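Long-range contacts in acetone carboxylase alpha subunit (Xanthobacter autotrophicus Py2, PDB 5M45), which is the alpha subunit of a multi-protein carboxylase, a member of the hydantoinase B/oxoprolinase family that holds a manganese(II) ion: residues I17-E22 with E165-V170; V133-I138 with P159-G164; M187-V192 with T533-G538; D295-H300 with Q604-E609. One frame throughout, in Å; residues are numbered along the deposited sequence.

Contact 1: residues I17-E22 with E165-V170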
loop_
_atom_site.group_PDB
_atom_site.type_symbol
_atom_site.label_atom_id
_atom_site.label_comp_id
_atom_site.label_asym_id
_atom_site.label_seq_id
_atom_site.Cartn_x
_atom_site.Cartn_y
_atom_site.Cartn_z
ATOM N N ILE A 17 -18.965 -0.520 27.238
ATOM C CA ILE A 17 -18.528 -1.916 27.279
ATOM C C ILE A 17 -17.569 -2.293 28.401
ATOM O O ILE A 17 -17.420 -3.483 28.667
ATOM C CB ILE A 17 -17.905 -2.407 25.952
ATOM C CG1 ILE A 17 -16.574 -1.687 25.665
ATOM C CG2 ILE A 17 -18.895 -2.249 24.815
ATOM C CD1 ILE A 17 -15.853 -2.194 24.434
ATOM N N VAL A 18 -16.892 -1.329 29.037
ATOM C CA VAL A 18 -15.940 -1.673 30.122
ATOM C C VAL A 18 -16.724 -2.222 31.314
ATOM O O VAL A 18 -17.883 -1.811 31.540
ATOM C CB VAL A 18 -15.085 -0.467 30.562
ATOM C CG1 VAL A 18 -14.139 -0.805 31.720
ATOM C CG2 VAL A 18 -14.282 0.070 29.379
ATOM N N ARG A 19 -16.132 -3.160 32.050
ATOM C CA ARG A 19 -16.744 -3.646 33.300
ATOM C C ARG A 19 -17.158 -2.483 34.203
ATOM O O ARG A 19 -16.334 -1.631 34.492
ATOM C CB ARG A 19 -15.778 -4.569 34.066
ATOM C CG ARG A 19 -16.350 -5.127 35.396
ATOM C CD ARG A 19 -15.302 -5.976 36.110
ATOM N NE ARG A 19 -15.650 -6.170 37.506
ATOM C CZ ARG A 19 -16.550 -7.011 37.957
ATOM N NH1 ARG A 19 -17.211 -7.838 37.125
ATOM N NH2 ARG A 19 -16.770 -7.050 39.289
ATOM N N GLY A 20 -18.414 -2.484 34.660
ATOM C CA GLY A 20 -19.009 -1.382 35.434
ATOM C C GLY A 20 -19.873 -0.412 34.608
ATOM O O GLY A 20 -20.650 0.346 35.186
ATOM N N GLY A 21 -19.729 -0.410 33.276
ATOM C CA GLY A 21 -20.600 0.371 32.393
ATOM C C GLY A 21 -20.043 1.640 31.766
ATOM O O GLY A 21 -20.739 2.308 30.981
ATOM N N GLU A 22 -18.816 2.013 32.104
ATOM C CA GLU A 22 -18.187 3.133 31.409
ATOM C C GLU A 22 -17.867 2.750 29.957
ATOM O O GLU A 22 -17.543 1.591 29.672
ATOM C CB GLU A 22 -16.894 3.529 32.108
ATOM C CG GLU A 22 -17.068 4.133 33.496
ATOM C CD GLU A 22 -15.722 4.323 34.161
ATOM O OE1 GLU A 22 -15.020 3.292 34.416
ATOM O OE2 GLU A 22 -15.338 5.495 34.389
ATOM N N GLU A 165 -18.516 -8.152 29.561
ATOM C CA GLU A 165 -17.889 -6.826 29.663
ATOM C C GLU A 165 -16.373 -6.920 29.441
ATOM O O GLU A 165 -15.760 -7.938 29.724
ATOM C CB GLU A 165 -18.183 -6.199 31.032
ATOM C CG GLU A 165 -19.662 -6.117 31.425
ATOM C CD GLU A 165 -19.840 -5.469 32.788
ATOM O OE1 GLU A 165 -19.523 -6.148 33.786
ATOM O OE2 GLU A 165 -20.209 -4.270 32.893
ATOM N N LEU A 166 -15.784 -5.843 28.931
ATOM C CA LEU A 166 -14.353 -5.811 28.611
ATOM C C LEU A 166 -13.538 -5.592 29.873
ATOM O O LEU A 166 -13.825 -4.646 30.635
ATOM C CB LEU A 166 -14.045 -4.700 27.584
ATOM C CG LEU A 166 -12.610 -4.678 26.993
ATOM C CD1 LEU A 166 -12.621 -4.271 25.530
ATOM C CD2 LEU A 166 -11.696 -3.750 27.763
ATOM N N ILE A 167 -12.537 -6.437 30.089
ATOM C CA ILE A 167 -11.670 -6.343 31.242
ATOM C C ILE A 167 -10.177 -6.178 30.896
ATOM O O ILE A 167 -9.354 -6.019 31.809
ATOM C CB ILE A 167 -11.856 -7.534 32.226
ATOM C CG1 ILE A 167 -11.542 -8.872 31.554
ATOM C CG2 ILE A 167 -13.292 -7.576 32.753
ATOM C CD1 ILE A 167 -11.108 -9.960 32.541
ATOM N N GLY A 168 -9.833 -6.136 29.617
ATOM C CA GLY A 168 -8.424 -6.028 29.198
ATOM C C GLY A 168 -8.224 -6.291 27.719
ATOM O O GLY A 168 -9.200 -6.400 26.950
ATOM N N TRP A 169 -6.954 -6.319 27.318
ATOM C CA TRP A 169 -6.565 -6.645 25.954
ATOM C C TRP A 169 -5.267 -7.460 25.990
ATOM O O TRP A 169 -4.505 -7.357 26.958
ATOM C CB TRP A 169 -6.268 -5.362 25.159
ATOM C CG TRP A 169 -7.280 -4.223 25.178
ATOM C CD1 TRP A 169 -7.522 -3.348 26.199
ATOM C CD2 TRP A 169 -8.160 -3.832 24.111
ATOM N NE1 TRP A 169 -8.481 -2.433 25.842
ATOM C CE2 TRP A 169 -8.890 -2.702 24.566
ATOM C CE3 TRP A 169 -8.393 -4.307 22.814
ATOM C CZ2 TRP A 169 -9.820 -2.043 23.758
ATOM C CZ3 TRP A 169 -9.336 -3.637 22.013
ATOM C CH2 TRP A 169 -10.027 -2.527 22.489
ATOM N N VAL A 170 -4.982 -8.222 24.918
ATOM C CA VAL A 170 -3.666 -8.841 24.754
ATOM C C VAL A 170 -3.107 -8.468 23.372
ATOM O O VAL A 170 -3.823 -8.521 22.348
ATOM C CB VAL A 170 -3.680 -10.372 24.966
ATOM C CG1 VAL A 170 -4.720 -11.051 24.115
ATOM C CG2 VAL A 170 -2.317 -10.993 24.682
HETATM O O HOH W 1 -17.529 -8.103 34.147
#
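I17 and R19 hold L166 by its two backbone polar atoms. L166 N donates to I17 O at 2.9 Å, almost straight at 173°, and R19 N donates to L166 O at 3.1 Å; together they make a single beta bridge that pairs V18 with L166. E165 provides the third bond. With CG anti to its own carbonyl carbon (chi1 -54°) and the chain extended beyond, its carboxylate passes alongside R19 CA, and OE2 accepts from G20 N at 3.1 Å, met from above the carboxylate plane. The same OE2 forms a salt bridge with R15, so it has a charged partner as well as an amide. The other oxygen, OE1, packs on R19 CG, but its link to the guanidinium runs through water, which accepts from R19 NH1 at 3.0 Å, in the guanidinium plane, and donates to E165 OE1 at 2.8 Å. The two charges are thus near each other without a direct salt bridge, their planes 63° apart, and R19 NH2 is paired with E258. On the apolar side, I17 CD1 meets L166 CD1 at 4.0 Å as the two side chains cross, and L166 CD1 also rests over one face of W169. I167 turns its CG2 to R19 CB, next to W261 of helix 257-282. G21 N returns to V18 O at 2.9 Å, which closes the turn whose G20 amide donates to E165. The arrangement is a type II beta turn bonded to the start of strand 165-175, just ahead of the classic beta bulge that I167 and G168 form opposite I160.

Contact 2: residues V133-I138 with P159-G164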
loop_
_atom_site.group_PDB
_atom_site.type_symbol
_atom_site.label_atom_id
_atom_site.label_comp_id
_atom_site.label_asym_id
_atom_site.label_seq_id
_atom_site.Cartn_x
_atom_site.Cartn_y
_atom_site.Cartn_z
ATOM N N VAL A 133 -16.191 -3.079 19.241
ATOM C CA VAL A 133 -15.179 -3.941 19.872
ATOM C C VAL A 133 -15.926 -5.063 20.565
ATOM O O VAL A 133 -16.568 -4.845 21.614
ATOM C CB VAL A 133 -14.302 -3.161 20.893
ATOM C CG1 VAL A 133 -13.306 -4.086 21.607
ATOM C CG2 VAL A 133 -13.579 -2.008 20.203
ATOM N N HIS A 134 -15.891 -6.250 19.946
ATOM C CA HIS A 134 -16.703 -7.391 20.360
ATOM C C HIS A 134 -15.848 -8.577 20.791
ATOM O O HIS A 134 -14.729 -8.787 20.295
ATOM C CB HIS A 134 -17.658 -7.828 19.259
ATOM C CG HIS A 134 -18.496 -6.727 18.693
ATOM N ND1 HIS A 134 -18.605 -6.503 17.335
ATOM C CD2 HIS A 134 -19.283 -5.802 19.293
ATOM C CE1 HIS A 134 -19.430 -5.485 17.119
ATOM N NE2 HIS A 134 -19.869 -5.050 18.288
ATOM N N ASP A 135 -16.399 -9.364 21.699
ATOM C CA ASP A 135 -15.760 -10.608 22.149
ATOM C C ASP A 135 -15.474 -11.482 20.902
ATOM O O ASP A 135 -16.322 -11.602 20.017
ATOM C CB ASP A 135 -16.680 -11.327 23.153
ATOM C CG ASP A 135 -16.037 -12.536 23.799
ATOM O OD1 ASP A 135 -14.815 -12.628 23.885
ATOM O OD2 ASP A 135 -16.788 -13.426 24.242
ATOM N N LYS A 136 -14.240 -12.002 20.847
ATOM C CA LYS A 136 -13.699 -12.845 19.749
ATOM C C LYS A 136 -13.291 -12.089 18.460
ATOM O O LYS A 136 -12.971 -12.713 17.441
ATOM C CB LYS A 136 -14.625 -14.018 19.442
ATOM C CG LYS A 136 -14.959 -14.887 20.645
ATOM C CD LYS A 136 -15.658 -16.139 20.119
ATOM C CE LYS A 136 -16.236 -16.956 21.247
ATOM N NZ LYS A 136 -15.141 -17.413 22.154
ATOM N N ASP A 137 -13.340 -10.745 18.488
ATOM C CA ASP A 137 -12.780 -9.960 17.386
ATOM C C ASP A 137 -11.250 -10.122 17.330
ATOM O O ASP A 137 -10.619 -10.442 18.334
ATOM C CB ASP A 137 -13.157 -8.478 17.526
ATOM C CG ASP A 137 -14.575 -8.174 17.066
ATOM O OD1 ASP A 137 -15.279 -9.056 16.500
ATOM O OD2 ASP A 137 -14.990 -7.015 17.237
ATOM N N ILE A 138 -10.694 -9.915 16.140
ATOM C CA ILE A 138 -9.238 -9.833 15.928
ATOM C C ILE A 138 -8.893 -8.527 15.194
ATOM O O ILE A 138 -9.426 -8.265 14.103
ATOM C CB ILE A 138 -8.726 -11.026 15.073
ATOM C CG1 ILE A 138 -9.081 -12.353 15.743
ATOM C CG2 ILE A 138 -7.202 -10.959 14.908
ATOM C CD1 ILE A 138 -8.785 -13.594 14.846
ATOM N N PRO A 159 -9.366 -8.184 22.274
ATOM C CA PRO A 159 -9.963 -7.785 23.556
ATOM C C PRO A 159 -10.292 -9.001 24.414
ATOM O O PRO A 159 -10.529 -10.106 23.881
ATOM C CB PRO A 159 -11.241 -7.038 23.145
ATOM C CG PRO A 159 -11.648 -7.722 21.870
ATOM C CD PRO A 159 -10.336 -8.061 21.168
ATOM N N ILE A 160 -10.260 -8.798 25.726
ATOM C CA ILE A 160 -10.596 -9.839 26.713
ATOM C C ILE A 160 -11.863 -9.456 27.475
ATOM O O ILE A 160 -11.934 -8.369 28.054
ATOM C CB ILE A 160 -9.419 -10.058 27.706
ATOM C CG1 ILE A 160 -8.136 -10.380 26.922
ATOM C CG2 ILE A 160 -9.776 -11.148 28.706
ATOM C CD1 ILE A 160 -6.849 -10.434 27.745
ATOM N N PHE A 161 -12.848 -10.356 27.480
ATOM C CA PHE A 161 -14.174 -10.157 28.088
ATOM C C PHE A 161 -14.410 -11.118 29.271
ATOM O O PHE A 161 -13.869 -12.209 29.314
ATOM C CB PHE A 161 -15.288 -10.333 27.020
ATOM C CG PHE A 161 -15.484 -9.114 26.127
ATOM C CD1 PHE A 161 -14.613 -8.844 25.093
ATOM C CD2 PHE A 161 -16.576 -8.270 26.321
ATOM C CE1 PHE A 161 -14.811 -7.737 24.250
ATOM C CE2 PHE A 161 -16.757 -7.155 25.516
ATOM C CZ PHE A 161 -15.892 -6.893 24.464
ATOM N N TRP A 162 -15.171 -10.666 30.252
ATOM C CA TRP A 162 -15.616 -11.479 31.375
ATOM C C TRP A 162 -17.090 -11.144 31.613
ATOM O O TRP A 162 -17.443 -9.990 31.870
ATOM C CB TRP A 162 -14.798 -11.227 32.655
ATOM C CG TRP A 162 -15.268 -12.093 33.810
ATOM C CD1 TRP A 162 -15.994 -11.681 34.919
ATOM C CD2 TRP A 162 -15.084 -13.497 33.968
ATOM N NE1 TRP A 162 -16.270 -12.756 35.733
ATOM C CE2 TRP A 162 -15.721 -13.879 35.176
ATOM C CE3 TRP A 162 -14.440 -14.470 33.212
ATOM C CZ2 TRP A 162 -15.723 -15.189 35.638
ATOM C CZ3 TRP A 162 -14.452 -15.798 33.690
ATOM C CH2 TRP A 162 -15.068 -16.131 34.889
ATOM N N GLU A 163 -17.938 -12.169 31.497
ATOM C CA GLU A 163 -19.390 -12.015 31.649
ATOM C C GLU A 163 -19.974 -10.853 30.859
ATOM O O GLU A 163 -20.742 -10.060 31.371
ATOM C CB GLU A 163 -19.748 -11.961 33.135
ATOM C CG GLU A 163 -19.683 -13.392 33.690
ATOM C CD GLU A 163 -19.911 -13.509 35.176
ATOM O OE1 GLU A 163 -20.135 -12.445 35.817
ATOM O OE2 GLU A 163 -19.840 -14.674 35.692
ATOM N N GLY A 164 -19.579 -10.764 29.598
ATOM C CA GLY A 164 -20.102 -9.786 28.670
ATOM C C GLY A 164 -19.510 -8.398 28.722
ATOM O O GLY A 164 -19.950 -7.546 27.986
HETATM O O HOH W 2 -11.997 -12.160 22.765
#
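A type II beta turn from H134 to D137, leading into strand 138-141, lays D135 over the ring of F161 near the end of strand 153-162. The evidence is a CH-pi contact: D135 CB stands 4.1 Å from the centroid of the F161 ring and 24° off its normal, displaced toward the rim. The backbone follows the side chain over the same ring, with D135 N 3.4 Å from F161 CE1. V133 O approaches differently, at the ring edge near its plane, 3.6 Å from F161 CZ. The D135 carboxylate runs back past F161 CB, a course set by a chi1 of -173° that puts CG opposite the backbone N; the two side chains run antiparallel, with carboxylate and ring planes 38° apart. P159 lies at the ring edge, its CG in the plane of the F161 ring: its CB touches V133 CG1 at 3.9 Å, and its CG lies 3.6 Å from H134 O. No direct hydrogen bond joins the two segments; one water does, accepting from K136 N at 3.0 Å and donating to P159 O at 2.8 Å. The turn itself is fixed twice, by D137 N to H134 O at 3.0 Å and by H134 N to D137 OD2, the latter oxygen also forming a salt bridge with K205. The contact therefore covers one face of strand 153-162 with a loop, while I160 and W162 point the other way, onto V248 and V252 of helix 227-255. V133 and P159 continue into L166 of the adjoining strand 165-175, and H134 and D137 lie against strand 204-208.

Contact 3: residues M187-V192 with T533-G538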
loop_
_atom_site.group_PDB
_atom_site.type_symbol
_atom_site.label_atom_id
_atom_site.label_comp_id
_atom_site.label_asym_id
_atom_site.label_seq_id
_atom_site.Cartn_x
_atom_site.Cartn_y
_atom_site.Cartn_z
ATOM N N MET A 187 14.447 -3.172 6.481
ATOM C CA MET A 187 15.027 -1.851 6.784
ATOM C C MET A 187 15.329 -1.102 5.480
ATOM O O MET A 187 16.452 -0.686 5.195
ATOM C CB MET A 187 16.325 -2.035 7.585
ATOM C CG MET A 187 16.274 -3.016 8.741
ATOM S SD MET A 187 14.877 -2.801 9.890
ATOM C CE MET A 187 15.348 -4.020 11.102
ATOM N N ALA A 188 14.279 -0.977 4.666
ATOM C CA ALA A 188 14.421 -0.749 3.242
ATOM C C ALA A 188 14.770 0.709 2.887
ATOM O O ALA A 188 14.409 1.648 3.616
ATOM C CB ALA A 188 13.119 -1.129 2.569
ATOM N N THR A 189 15.491 0.840 1.772
ATOM C CA THR A 189 15.801 2.095 1.118
ATOM C C THR A 189 15.173 2.071 -0.285
ATOM O O THR A 189 14.847 0.994 -0.797
ATOM C CB THR A 189 17.305 2.289 0.933
ATOM O OG1 THR A 189 17.829 1.202 0.148
ATOM C CG2 THR A 189 18.016 2.313 2.271
ATOM N N GLY A 190 15.053 3.253 -0.882
ATOM C CA GLY A 190 14.483 3.423 -2.225
ATOM C C GLY A 190 13.365 4.413 -2.236
ATOM O O GLY A 190 13.419 5.399 -2.969
ATOM N N GLN A 191 12.333 4.149 -1.434
ATOM C CA GLN A 191 11.270 5.138 -1.174
ATOM C C GLN A 191 11.820 6.286 -0.285
ATOM O O GLN A 191 12.782 6.081 0.468
ATOM C CB GLN A 191 10.054 4.472 -0.486
ATOM C CG GLN A 191 10.273 4.022 0.965
ATOM C CD GLN A 191 10.874 2.628 1.156
ATOM O OE1 GLN A 191 11.448 2.015 0.249
ATOM N NE2 GLN A 191 10.752 2.132 2.366
ATOM N N VAL A 192 11.197 7.467 -0.391
ATOM C CA VAL A 192 11.496 8.633 0.439
ATOM C C VAL A 192 10.328 9.234 1.226
ATOM O O VAL A 192 10.504 10.257 1.913
ATOM C CB VAL A 192 12.202 9.750 -0.354
ATOM C CG1 VAL A 192 13.521 9.234 -0.876
ATOM C CG2 VAL A 192 11.329 10.296 -1.501
ATOM N N THR A 533 18.998 -8.965 -6.410
ATOM C CA THR A 533 19.576 -7.645 -6.013
ATOM C C THR A 533 19.928 -7.632 -4.516
ATOM O O THR A 533 19.363 -8.411 -3.746
ATOM C CB THR A 533 18.623 -6.458 -6.252
ATOM O OG1 THR A 533 17.421 -6.647 -5.491
ATOM C CG2 THR A 533 18.310 -6.319 -7.736
ATOM N N MET A 534 20.898 -6.785 -4.121
ATOM C CA MET A 534 21.229 -6.565 -2.707
ATOM C C MET A 534 21.590 -5.094 -2.439
ATOM O O MET A 534 21.905 -4.336 -3.359
ATOM C CB MET A 534 22.377 -7.486 -2.238
ATOM C CG MET A 534 22.183 -8.975 -2.566
ATOM S SD MET A 534 23.436 -10.104 -1.923
ATOM C CE MET A 534 23.137 -9.996 -0.148
ATOM N N PHE A 535 21.555 -4.704 -1.174
ATOM C CA PHE A 535 21.948 -3.360 -0.740
ATOM C C PHE A 535 22.422 -3.364 0.726
ATOM O O PHE A 535 22.292 -4.368 1.438
ATOM C CB PHE A 535 20.850 -2.316 -1.015
ATOM C CG PHE A 535 19.529 -2.540 -0.272
ATOM C CD1 PHE A 535 18.557 -3.423 -0.777
ATOM C CD2 PHE A 535 19.237 -1.823 0.893
ATOM C CE1 PHE A 535 17.340 -3.605 -0.129
ATOM C CE2 PHE A 535 18.028 -2.000 1.547
ATOM C CZ PHE A 535 17.086 -2.881 1.048
ATOM N N PHE A 536 23.056 -2.255 1.101
ATOM C CA PHE A 536 23.641 -2.038 2.436
ATOM C C PHE A 536 22.865 -0.962 3.197
ATOM O O PHE A 536 22.362 0.001 2.587
ATOM C CB PHE A 536 25.126 -1.554 2.287
ATOM C CG PHE A 536 26.074 -2.585 1.718
ATOM C CD1 PHE A 536 26.231 -2.736 0.352
ATOM C CD2 PHE A 536 26.834 -3.381 2.546
ATOM C CE1 PHE A 536 27.112 -3.686 -0.194
ATOM C CE2 PHE A 536 27.719 -4.335 2.022
ATOM C CZ PHE A 536 27.847 -4.501 0.635
ATOM N N MET A 537 22.789 -1.088 4.514
ATOM C CA MET A 537 22.136 -0.087 5.385
ATOM C C MET A 537 22.753 -0.087 6.792
ATOM O O MET A 537 22.621 -1.048 7.534
ATOM C CB MET A 537 20.613 -0.345 5.489
ATOM C CG MET A 537 19.821 0.731 6.257
ATOM S SD MET A 537 20.033 2.420 5.660
ATOM C CE MET A 537 20.782 3.324 7.025
ATOM N N GLY A 538 23.409 1.031 7.128
ATOM C CA GLY A 538 24.073 1.256 8.430
ATOM C C GLY A 538 24.808 2.594 8.459
ATOM O O GLY A 538 24.839 3.325 7.452
#
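F535 and T189 make the polar-aromatic part of the contact. T189 OG1 sits 3.4 Å from F535 CD2, approaching the ring obliquely, the two side chains lying alongside with their tips pointing opposite ways. A chi1 of 59° sets the hydroxyl between the backbone N and the carbonyl carbon of T189; from there it also hydrogen-bonds to T607 O, so the ring is its neighbour and T607 its polar partner. F535 uses the same kind of first torsion, 63°, which turns its ring toward A188 and T189, and F535 CZ comes within 4.1 Å of A188 CA.

Sulfur and methyl groups form a second set. T189 CG2 meets M537 SD at 3.9 Å as the two side chains cross, M537 being bent at both chi2 and chi3.

Backbone oxygen supplies the third. M187 O lies at the edge of the F535 ring, 4.2 Å from CE2, and 3.8 Å from M537 CG; Q440 NE2 gives it a true hydrogen bond. The M187 side chain, its end turned away from F535 and M537, lies about 5 Å from the manganese ion, so the contact neighbours the metal site of H150, D153 and H175.

No hydrogen bond crosses between the segments, and T189 N is buried with no partner in the model. Cohesion across this fully buried interface is thus van der Waals contact, with T189 OG1 and M187 O satisfied by T607 and Q440 outside it.

Contact 4: residues D295-H300 with Q604-E609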
loop_
_atom_site.group_PDB
_atom_site.type_symbol
_atom_site.label_atom_id
_atom_site.label_comp_id
_atom_site.label_asym_id
_atom_site.label_seq_id
_atom_site.Cartn_x
_atom_site.Cartn_y
_atom_site.Cartn_z
ATOM N N ASP A 295 24.929 9.739 10.193
ATOM C CA ASP A 295 25.028 10.223 8.812
ATOM C C ASP A 295 23.949 9.707 7.867
ATOM O O ASP A 295 23.548 8.549 7.984
ATOM C CB ASP A 295 26.422 9.940 8.228
ATOM C CG ASP A 295 26.792 8.431 8.167
ATOM O OD1 ASP A 295 26.776 7.733 9.221
ATOM O OD2 ASP A 295 27.169 7.941 7.065
ATOM N N VAL A 296 23.506 10.574 6.947
ATOM C CA VAL A 296 22.608 10.227 5.841
ATOM C C VAL A 296 23.234 10.686 4.499
ATOM O O VAL A 296 22.916 11.777 4.007
ATOM C CB VAL A 296 21.221 10.838 6.036
ATOM C CG1 VAL A 296 20.275 10.383 4.929
ATOM C CG2 VAL A 296 20.641 10.449 7.400
ATOM N N PRO A 297 24.109 9.829 3.893
ATOM C CA PRO A 297 24.825 10.204 2.665
ATOM C C PRO A 297 24.012 9.946 1.369
ATOM O O PRO A 297 24.392 9.093 0.536
ATOM C CB PRO A 297 26.112 9.374 2.740
ATOM C CG PRO A 297 25.751 8.167 3.522
ATOM C CD PRO A 297 24.750 8.666 4.549
ATOM N N TYR A 298 22.912 10.715 1.199
ATOM C CA TYR A 298 22.008 10.495 0.060
ATOM C C TYR A 298 22.461 11.191 -1.222
ATOM O O TYR A 298 21.848 10.992 -2.269
ATOM C CB TYR A 298 20.547 10.851 0.412
ATOM C CG TYR A 298 19.687 9.719 0.977
ATOM C CD1 TYR A 298 20.248 8.672 1.736
ATOM C CD2 TYR A 298 18.312 9.702 0.772
ATOM C CE1 TYR A 298 19.455 7.661 2.268
ATOM C CE2 TYR A 298 17.512 8.697 1.291
ATOM C CZ TYR A 298 18.083 7.674 2.038
ATOM O OH TYR A 298 17.305 6.673 2.564
ATOM N N ALA A 299 23.513 11.992 -1.173
ATOM C CA ALA A 299 24.069 12.617 -2.394
ATOM C C ALA A 299 24.771 11.618 -3.329
ATOM O O ALA A 299 24.822 11.860 -4.540
ATOM C CB ALA A 299 24.992 13.791 -2.063
ATOM N N HIS A 300 25.286 10.509 -2.777
ATOM C CA HIS A 300 26.102 9.551 -3.541
ATOM C C HIS A 300 25.265 8.918 -4.687
ATOM O O HIS A 300 24.067 8.646 -4.513
ATOM C CB HIS A 300 26.614 8.430 -2.592
ATOM C CG HIS A 300 27.747 7.620 -3.135
ATOM N ND1 HIS A 300 27.565 6.547 -3.971
ATOM C CD2 HIS A 300 29.081 7.679 -2.900
ATOM C CE1 HIS A 300 28.731 5.989 -4.258
ATOM N NE2 HIS A 300 29.669 6.667 -3.633
ATOM N N GLN A 604 30.532 4.180 1.649
ATOM C CA GLN A 604 29.116 4.332 1.357
ATOM C C GLN A 604 28.298 3.175 1.978
ATOM O O GLN A 604 28.022 2.159 1.343
ATOM C CB GLN A 604 28.917 4.460 -0.173
ATOM C CG GLN A 604 27.527 4.897 -0.606
ATOM C CD GLN A 604 27.127 6.229 -0.026
ATOM O OE1 GLN A 604 27.960 7.100 0.158
ATOM N NE2 GLN A 604 25.839 6.406 0.257
ATOM N N ALA A 605 27.950 3.347 3.249
ATOM C CA ALA A 605 27.310 2.284 4.035
ATOM C C ALA A 605 25.792 2.204 3.870
ATOM O O ALA A 605 25.148 1.354 4.483
ATOM C CB ALA A 605 27.696 2.437 5.505
ATOM N N ILE A 606 25.239 3.103 3.072
ATOM C CA ILE A 606 23.821 3.113 2.649
ATOM C C ILE A 606 23.749 3.111 1.122
ATOM O O ILE A 606 24.353 3.959 0.460
ATOM C CB ILE A 606 23.063 4.385 3.087
ATOM C CG1 ILE A 606 23.088 4.511 4.579
ATOM C CG2 ILE A 606 21.598 4.305 2.589
ATOM C CD1 ILE A 606 22.456 5.814 5.091
ATOM N N THR A 607 23.012 2.144 0.577
ATOM C CA THR A 607 22.768 2.055 -0.855
ATOM C C THR A 607 21.318 1.622 -1.135
ATOM O O THR A 607 20.621 1.153 -0.240
ATOM C CB THR A 607 23.720 1.067 -1.570
ATOM O OG1 THR A 607 23.491 -0.264 -1.097
ATOM C CG2 THR A 607 25.194 1.426 -1.387
ATOM N N THR A 608 20.885 1.803 -2.383
ATOM C CA THR A 608 19.660 1.190 -2.894
ATOM C C THR A 608 20.039 -0.050 -3.697
ATOM O O THR A 608 21.220 -0.241 -4.040
ATOM C CB THR A 608 18.843 2.161 -3.784
ATOM O OG1 THR A 608 19.651 2.674 -4.867
ATOM C CG2 THR A 608 18.340 3.327 -2.924
ATOM N N GLU A 609 19.048 -0.857 -4.018
ATOM C CA GLU A 609 19.262 -2.169 -4.634
ATOM C C GLU A 609 20.123 -2.130 -5.924
ATOM O O GLU A 609 19.975 -1.228 -6.760
ATOM C CB GLU A 609 17.941 -2.957 -4.810
ATOM C CG GLU A 609 17.009 -2.561 -5.936
ATOM C CD GLU A 609 15.684 -3.383 -5.956
ATOM O OE1 GLU A 609 14.602 -2.759 -6.116
ATOM O OE2 GLU A 609 15.697 -4.633 -5.832
#
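The amide of Q604 lies stacked along the imidazole of H300, their planes 22° apart. Q604 CG stands over the centre of the H300 ring, 3.7 Å from its centroid and 11° off the normal, a CH-pi contact, while Q604 OE1 lies 3.3 Å from H300 CD2. A bend at chi2 of Q604 folds the amide back, so that its NE2 can donate twice: to P297 O at 3.1 Å across the contact, and to I606 O at 2.9 Å within its own segment. Both acceptors are tilted from the amide plane, by 16 to 17°, and the two bonds fix the rotation of the amide. H300 ND1 accepts from D302 N, which helps set the turn of the ring. I606 contributes the apolar part with two branches: CD1 touches P297 CD at 3.7 Å, and CG2 reaches Y298 CE1 at 4.0 Å; in both pairs the side chains cross at about a right angle. An aromatic side chain of another protein's chain also packs on P297. The arrangement is an inverse gamma turn centred on P297, in the segment carried by strand 286-297; the P297 carbonyl accepts its bond from Q604, in the loop before strand 610-612.

Contacts 1 and 2 are partly buried and lie far from the chain's centre, on neighbouring strands of one antiparallel sheet: I167 N and G168 O both pair with I160, and W169 packs on V133. Both lay a turn on a strand, but three direct hydrogen bonds cross contact 1, whereas contact 2 has none and relies on a water and a CH-pi contact. Contacts 3 and 4 are buried and also touch, with centres about 9 Å apart, through T533 OG1 to E609 OE2. No hydrogen bond crosses contact 3; one, from a side-chain amide, crosses contact 4. About 41 to 49 Å separates the centres of the two pairs, and contact 4 lies across the chain's centre from contacts 1 and 2.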